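Local coordinates for protein alcohol dehydrogenase (Escherichia coli, PDB 5VM2) that is probably a zinc-containing, NAD(H)- or NADP(H)-dependent dehydrogenase of unknown substrate specificity, involved in membrane biogenesis, at residues Pro22-Val36 with Ala124-Thr136. Sequence-based numbering, arbitrary orientation.
Sequences PVPKEDEVLIKVEYV and ALTHYLCHPESFT
I31 and L129 meet in a tight hydrophobic clasp: CD1 of I31 lies 3.4 Å from CG of L129, and the two side chains pass at a slant. I31 reaches it because CG1 sits between the backbone N and the carbonyl carbon (chi1 68°), which swings the branch back over the neighbouring strand. CD2 of L129 also meets V33 CG2 at 3.6 Å. On the face of L30, C130 and Y128, C130 SG packs against L30 CD1 (3.7 Å) and P22 CB (3.5 Å). The aliphatic run of K32 crosses the tyrosine at a slant, with CE 3.3 Å from Y128 OH. Strands 28-36 and 128-132 are antiparallel neighbours in the GroES-like domain of this alcohol dehydrogenase family. Pairs V29-H131 and I31-L129 are hydrogen-bonded; the I31 N to L129 O bond is nearly straight (178°). Just before strand 128-132 begins, H127 O still accepts from V33 N, which comes in from above the carbonyl plane, while E133 N reaches D27 O at 2.9 Å. E28 sends OE2 back to K25 N within a type I turn, and a water donates to both E28 OE1 and C130 O. Further out, strand 67-74 pairs with the other edge of 28-36, and H131 NE2 bonds E90 O.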
loop_
_atom_site.group_PDB
_atom_site.type_symbol
_atom_site.label_atom_id
_atom_site.label_comp_id
_atom_site.label_asym_id
_atom_site.label_seq_id
_atom_site.Cartn_x
_atom_site.Cartn_y
_atom_site.Cartn_z
ATOM N N PRO A 22 14.491 9.988 19.030
ATOM C CA PRO A 22 15.682 9.752 18.213
ATOM C C PRO A 22 16.349 11.060 17.824
ATOM O O PRO A 22 15.717 12.116 17.755
ATOM C CB PRO A 22 15.137 9.018 16.981
ATOM C CG PRO A 22 13.722 8.637 17.321
ATOM C CD PRO A 22 13.252 9.644 18.317
ATOM N N VAL A 23 17.649 10.980 17.581
ATOM C CA VAL A 23 18.441 12.118 17.126
ATOM C C VAL A 23 18.672 11.952 15.630
ATOM O O VAL A 23 19.222 10.920 15.213
ATOM C CB VAL A 23 19.773 12.219 17.882
ATOM C CG1 VAL A 23 20.696 13.207 17.193
ATOM C CG2 VAL A 23 19.524 12.626 19.322
ATOM N N PRO A 24 18.279 12.915 14.798
ATOM C CA PRO A 24 18.454 12.748 13.351
ATOM C C PRO A 24 19.929 12.757 12.983
ATOM O O PRO A 24 20.696 13.599 13.453
ATOM C CB PRO A 24 17.717 13.955 12.752
ATOM C CG PRO A 24 17.189 14.758 13.916
ATOM C CD PRO A 24 17.862 14.280 15.155
ATOM N N LYS A 25 20.327 11.800 12.146
ATOM C CA LYS A 25 21.631 11.886 11.514
ATOM C C LYS A 25 21.664 13.108 10.595
ATOM O O LYS A 25 20.648 13.764 10.347
ATOM C CB LYS A 25 21.940 10.604 10.740
ATOM C CG LYS A 25 21.723 9.319 11.531
ATOM C CD LYS A 25 22.955 8.925 12.331
ATOM C CE LYS A 25 22.863 7.482 12.806
ATOM N NZ LYS A 25 21.583 7.212 13.517
ATOM N N GLU A 26 22.854 13.412 10.077
ATOM C CA GLU A 26 23.035 14.679 9.376
ATOM C C GLU A 26 22.249 14.764 8.072
ATOM O O GLU A 26 22.076 15.868 7.544
ATOM C CB GLU A 26 24.517 14.927 9.103
ATOM C CG GLU A 26 25.181 13.888 8.227
ATOM C CD GLU A 26 26.523 14.359 7.711
ATOM O OE1 GLU A 26 27.001 13.790 6.706
ATOM O OE2 GLU A 26 27.100 15.293 8.304
ATOM N N ASP A 27 21.769 13.643 7.539
ATOM C CA ASP A 27 20.975 13.653 6.317
ATOM C C ASP A 27 19.513 13.301 6.566
ATOM O O ASP A 27 18.785 13.011 5.611
ATOM C CB ASP A 27 21.574 12.697 5.281
ATOM C CG ASP A 27 21.401 11.239 5.662
ATOM O OD1 ASP A 27 21.630 10.902 6.841
ATOM O OD2 ASP A 27 21.036 10.427 4.783
ATOM N N GLU A 28 19.061 13.340 7.816
ATOM C CA GLU A 28 17.730 12.890 8.184
ATOM C C GLU A 28 16.879 14.040 8.706
ATOM O O GLU A 28 17.383 15.086 9.126
ATOM C CB GLU A 28 17.805 11.786 9.245
ATOM C CG GLU A 28 18.639 10.585 8.828
ATOM C CD GLU A 28 18.667 9.494 9.882
ATOM O OE1 GLU A 28 18.842 8.314 9.511
ATOM O OE2 GLU A 28 18.527 9.812 11.082
ATOM N N VAL A 29 15.567 13.826 8.664
ATOM C CA VAL A 29 14.599 14.698 9.310
ATOM C C VAL A 29 14.079 13.984 10.548
ATOM O O VAL A 29 14.039 12.750 10.609
ATOM C CB VAL A 29 13.427 15.077 8.374
ATOM C CG1 VAL A 29 13.925 15.873 7.178
ATOM C CG2 VAL A 29 12.684 13.829 7.919
ATOM N N LEU A 30 13.692 14.769 11.546
ATOM C CA LEU A 30 12.958 14.268 12.699
ATOM C C LEU A 30 11.524 14.760 12.583
ATOM O O LEU A 30 11.280 15.972 12.569
ATOM C CB LEU A 30 13.584 14.732 14.014
ATOM C CG LEU A 30 12.758 14.402 15.264
ATOM C CD1 LEU A 30 12.973 12.955 15.695
ATOM C CD2 LEU A 30 13.072 15.363 16.405
ATOM N N ILE A 31 10.580 13.828 12.499
ATOM C CA ILE A 31 9.167 14.052 12.234
ATOM C C ILE A 31 8.355 13.720 13.478
ATOM O O ILE A 31 8.688 12.798 14.230
ATOM C CB ILE A 31 8.682 13.231 11.018
ATOM C CG1 ILE A 31 8.693 11.735 11.326
ATOM C CG2 ILE A 31 9.550 13.521 9.796
ATOM C CD1 ILE A 31 7.575 11.298 12.235
ATOM N N LYS A 32 7.335 14.506 13.797
ATOM C CA LYS A 32 6.328 14.115 14.773
ATOM C C LYS A 32 5.208 13.410 14.018
ATOM O O LYS A 32 4.497 14.039 13.227
ATOM C CB LYS A 32 5.811 15.334 15.531
ATOM C CG LYS A 32 4.973 15.009 16.752
ATOM C CD LYS A 32 4.679 16.264 17.563
ATOM C CE LYS A 32 4.177 15.922 18.955
ATOM N NZ LYS A 32 2.904 15.150 18.908
ATOM N N VAL A 33 5.063 12.103 14.244
ATOM C CA VAL A 33 4.071 11.322 13.512
ATOM C C VAL A 33 2.674 11.770 13.912
ATOM O O VAL A 33 2.376 11.955 15.100
ATOM C CB VAL A 33 4.256 9.820 13.770
ATOM C CG1 VAL A 33 3.484 9.014 12.741
ATOM C CG2 VAL A 33 5.723 9.450 13.734
ATOM N N GLU A 34 1.806 11.937 12.918
ATOM C CA GLU A 34 0.421 12.334 13.133
ATOM C C GLU A 34 -0.574 11.256 12.750
ATOM O O GLU A 34 -1.598 11.104 13.421
ATOM C CB GLU A 34 0.109 13.608 12.343
ATOM C CG GLU A 34 1.103 14.729 12.572
ATOM C CD GLU A 34 0.642 16.033 11.966
ATOM O OE1 GLU A 34 -0.547 16.123 11.595
ATOM O OE2 GLU A 34 1.465 16.966 11.860
ATOM N N TYR A 35 -0.305 10.505 11.683
ATOM C CA TYR A 35 -1.184 9.424 11.266
ATOM C C TYR A 35 -0.342 8.237 10.826
ATOM O O TYR A 35 0.760 8.398 10.295
ATOM C CB TYR A 35 -2.127 9.859 10.132
ATOM C CG TYR A 35 -3.208 10.811 10.582
ATOM C CD1 TYR A 35 -4.420 10.337 11.073
ATOM C CD2 TYR A 35 -3.015 12.186 10.532
ATOM C CE1 TYR A 35 -5.412 11.207 11.493
ATOM C CE2 TYR A 35 -4.001 13.063 10.952
ATOM C CZ TYR A 35 -5.195 12.569 11.431
ATOM O OH TYR A 35 -6.178 13.437 11.849
ATOM N N VAL A 36 -0.867 7.041 11.074
ATOM C CA VAL A 36 -0.249 5.799 10.630
ATOM C C VAL A 36 -1.343 4.934 10.027
ATOM O O VAL A 36 -2.349 4.654 10.688
ATOM C CB VAL A 36 0.462 5.053 11.772
ATOM C CG1 VAL A 36 0.924 3.681 11.296
ATOM C CG2 VAL A 36 1.641 5.863 12.290
ATOM N N ALA A 124 6.233 2.693 12.525
ATOM C CA ALA A 124 5.745 4.060 12.396
ATOM C C ALA A 124 4.854 4.459 13.564
ATOM O O ALA A 124 4.639 5.655 13.787
ATOM C CB ALA A 124 4.990 4.228 11.078
ATOM N N LEU A 125 4.331 3.485 14.310
ATOM C CA LEU A 125 3.500 3.747 15.485
ATOM C C LEU A 125 4.396 4.234 16.621
ATOM O O LEU A 125 4.825 3.477 17.496
ATOM C CB LEU A 125 2.716 2.501 15.877
ATOM C CG LEU A 125 1.646 2.092 14.862
ATOM C CD1 LEU A 125 1.104 0.703 15.166
ATOM C CD2 LEU A 125 0.523 3.115 14.844
ATOM N N THR A 126 4.689 5.530 16.586
ATOM C CA THR A 126 5.491 6.201 17.600
ATOM C C THR A 126 5.243 7.692 17.447
ATOM O O THR A 126 4.743 8.146 16.416
ATOM C CB THR A 126 6.984 5.869 17.459
ATOM O OG1 THR A 126 7.739 6.553 18.472
ATOM C CG2 THR A 126 7.491 6.277 16.088
ATOM N N HIS A 127 5.577 8.452 18.492
ATOM C CA HIS A 127 5.372 9.894 18.415
ATOM C C HIS A 127 6.441 10.575 17.571
ATOM O O HIS A 127 6.147 11.567 16.895
ATOM C CB HIS A 127 5.340 10.511 19.816
ATOM C CG HIS A 127 4.081 10.225 20.574
ATOM N ND1 HIS A 127 2.867 10.786 20.239
ATOM C CD2 HIS A 127 3.847 9.440 21.653
ATOM C CE1 HIS A 127 1.938 10.355 21.075
ATOM N NE2 HIS A 127 2.507 9.537 21.942
ATOM N N TYR A 128 7.665 10.052 17.580
ATOM C CA TYR A 128 8.795 10.679 16.910
ATOM C C TYR A 128 9.620 9.618 16.201
ATOM O O TYR A 128 9.915 8.567 16.778
ATOM C CB TYR A 128 9.687 11.436 17.906
ATOM C CG TYR A 128 9.019 12.623 18.561
ATOM C CD1 TYR A 128 9.042 13.874 17.960
ATOM C CD2 TYR A 128 8.357 12.491 19.775
ATOM C CE1 TYR A 128 8.427 14.966 18.553
ATOM C CE2 TYR A 128 7.736 13.577 20.375
ATOM C CZ TYR A 128 7.776 14.811 19.759
ATOM O OH TYR A 128 7.164 15.896 20.346
ATOM N N LEU A 129 10.000 9.902 14.957
ATOM C CA LEU A 129 10.889 9.015 14.219
ATOM C C LEU A 129 11.768 9.839 13.288
ATOM O O LEU A 129 11.460 10.987 12.959
ATOM C CB LEU A 129 10.107 7.948 13.432
ATOM C CG LEU A 129 9.147 8.324 12.299
ATOM C CD1 LEU A 129 9.871 8.557 10.973
ATOM C CD2 LEU A 129 8.099 7.235 12.126
ATOM N N CYS A 130 12.868 9.226 12.859
ATOM C CA CYS A 130 13.808 9.842 11.936
ATOM C C CYS A 130 13.771 9.114 10.601
ATOM O O CYS A 130 13.601 7.892 10.554
ATOM C CB CYS A 130 15.228 9.823 12.503
ATOM S SG CYS A 130 15.416 10.817 13.996
ATOM N N HIS A 131 13.932 9.871 9.516
ATOM C CA HIS A 131 13.898 9.296 8.184
ATOM C C HIS A 131 14.870 10.058 7.299
ATOM O O HIS A 131 15.032 11.273 7.477
ATOM C CB HIS A 131 12.491 9.341 7.574
ATOM C CG HIS A 131 12.254 8.290 6.535
ATOM N ND1 HIS A 131 12.391 6.943 6.796
ATOM C CD2 HIS A 131 11.902 8.387 5.231
ATOM C CE1 HIS A 131 12.129 6.256 5.698
ATOM N NE2 HIS A 131 11.828 7.108 4.735
ATOM N N PRO A 132 15.532 9.385 6.358
ATOM C CA PRO A 132 16.409 10.101 5.426
ATOM C C PRO A 132 15.628 11.126 4.617
ATOM O O PRO A 132 14.523 10.859 4.138
ATOM C CB PRO A 132 16.971 8.989 4.530
ATOM C CG PRO A 132 16.734 7.715 5.271
ATOM C CD PRO A 132 15.504 7.935 6.094
ATOM N N GLU A 133 16.222 12.312 4.474
ATOM C CA GLU A 133 15.611 13.368 3.677
ATOM C C GLU A 133 15.320 12.907 2.254
ATOM O O GLU A 133 14.354 13.370 1.635
ATOM C CB GLU A 133 16.526 14.597 3.684
ATOM C CG GLU A 133 16.572 15.395 2.393
ATOM C CD GLU A 133 17.818 16.261 2.292
ATOM O OE1 GLU A 133 18.890 15.823 2.761
ATOM O OE2 GLU A 133 17.725 17.384 1.753
ATOM N N SER A 134 16.119 11.971 1.732
ATOM C CA SER A 134 15.952 11.536 0.350
ATOM C C SER A 134 14.664 10.754 0.126
ATOM O O SER A 134 14.208 10.661 -1.018
ATOM C CB SER A 134 17.159 10.699 -0.088
ATOM O OG SER A 134 17.445 9.669 0.844
ATOM N N PHE A 135 14.062 10.191 1.175
ATOM C CA PHE A 135 12.805 9.466 1.029
ATOM C C PHE A 135 11.714 10.079 1.899
ATOM O O PHE A 135 10.825 9.388 2.407
ATOM C CB PHE A 135 13.021 7.982 1.303
ATOM C CG PHE A 135 13.805 7.317 0.211
ATOM C CD1 PHE A 135 15.191 7.357 0.219
ATOM C CD2 PHE A 135 13.157 6.742 -0.873
ATOM C CE1 PHE A 135 15.924 6.784 -0.808
ATOM C CE2 PHE A 135 13.878 6.166 -1.908
ATOM C CZ PHE A 135 15.267 6.193 -1.877
ATOM N N THR A 136 11.787 11.396 2.044
ATOM C CA THR A 136 10.739 12.186 2.662
ATOM C C THR A 136 10.244 13.187 1.626
ATOM O O THR A 136 11.022 13.668 0.796
ATOM C CB THR A 136 11.278 12.905 3.905
ATOM O OG1 THR A 136 11.716 11.929 4.859
ATOM C CG2 THR A 136 10.220 13.801 4.538
HETATM O O HOH W 1 18.937 11.456 2.770
HETATM O O HOH W 2 16.329 6.653 9.234
#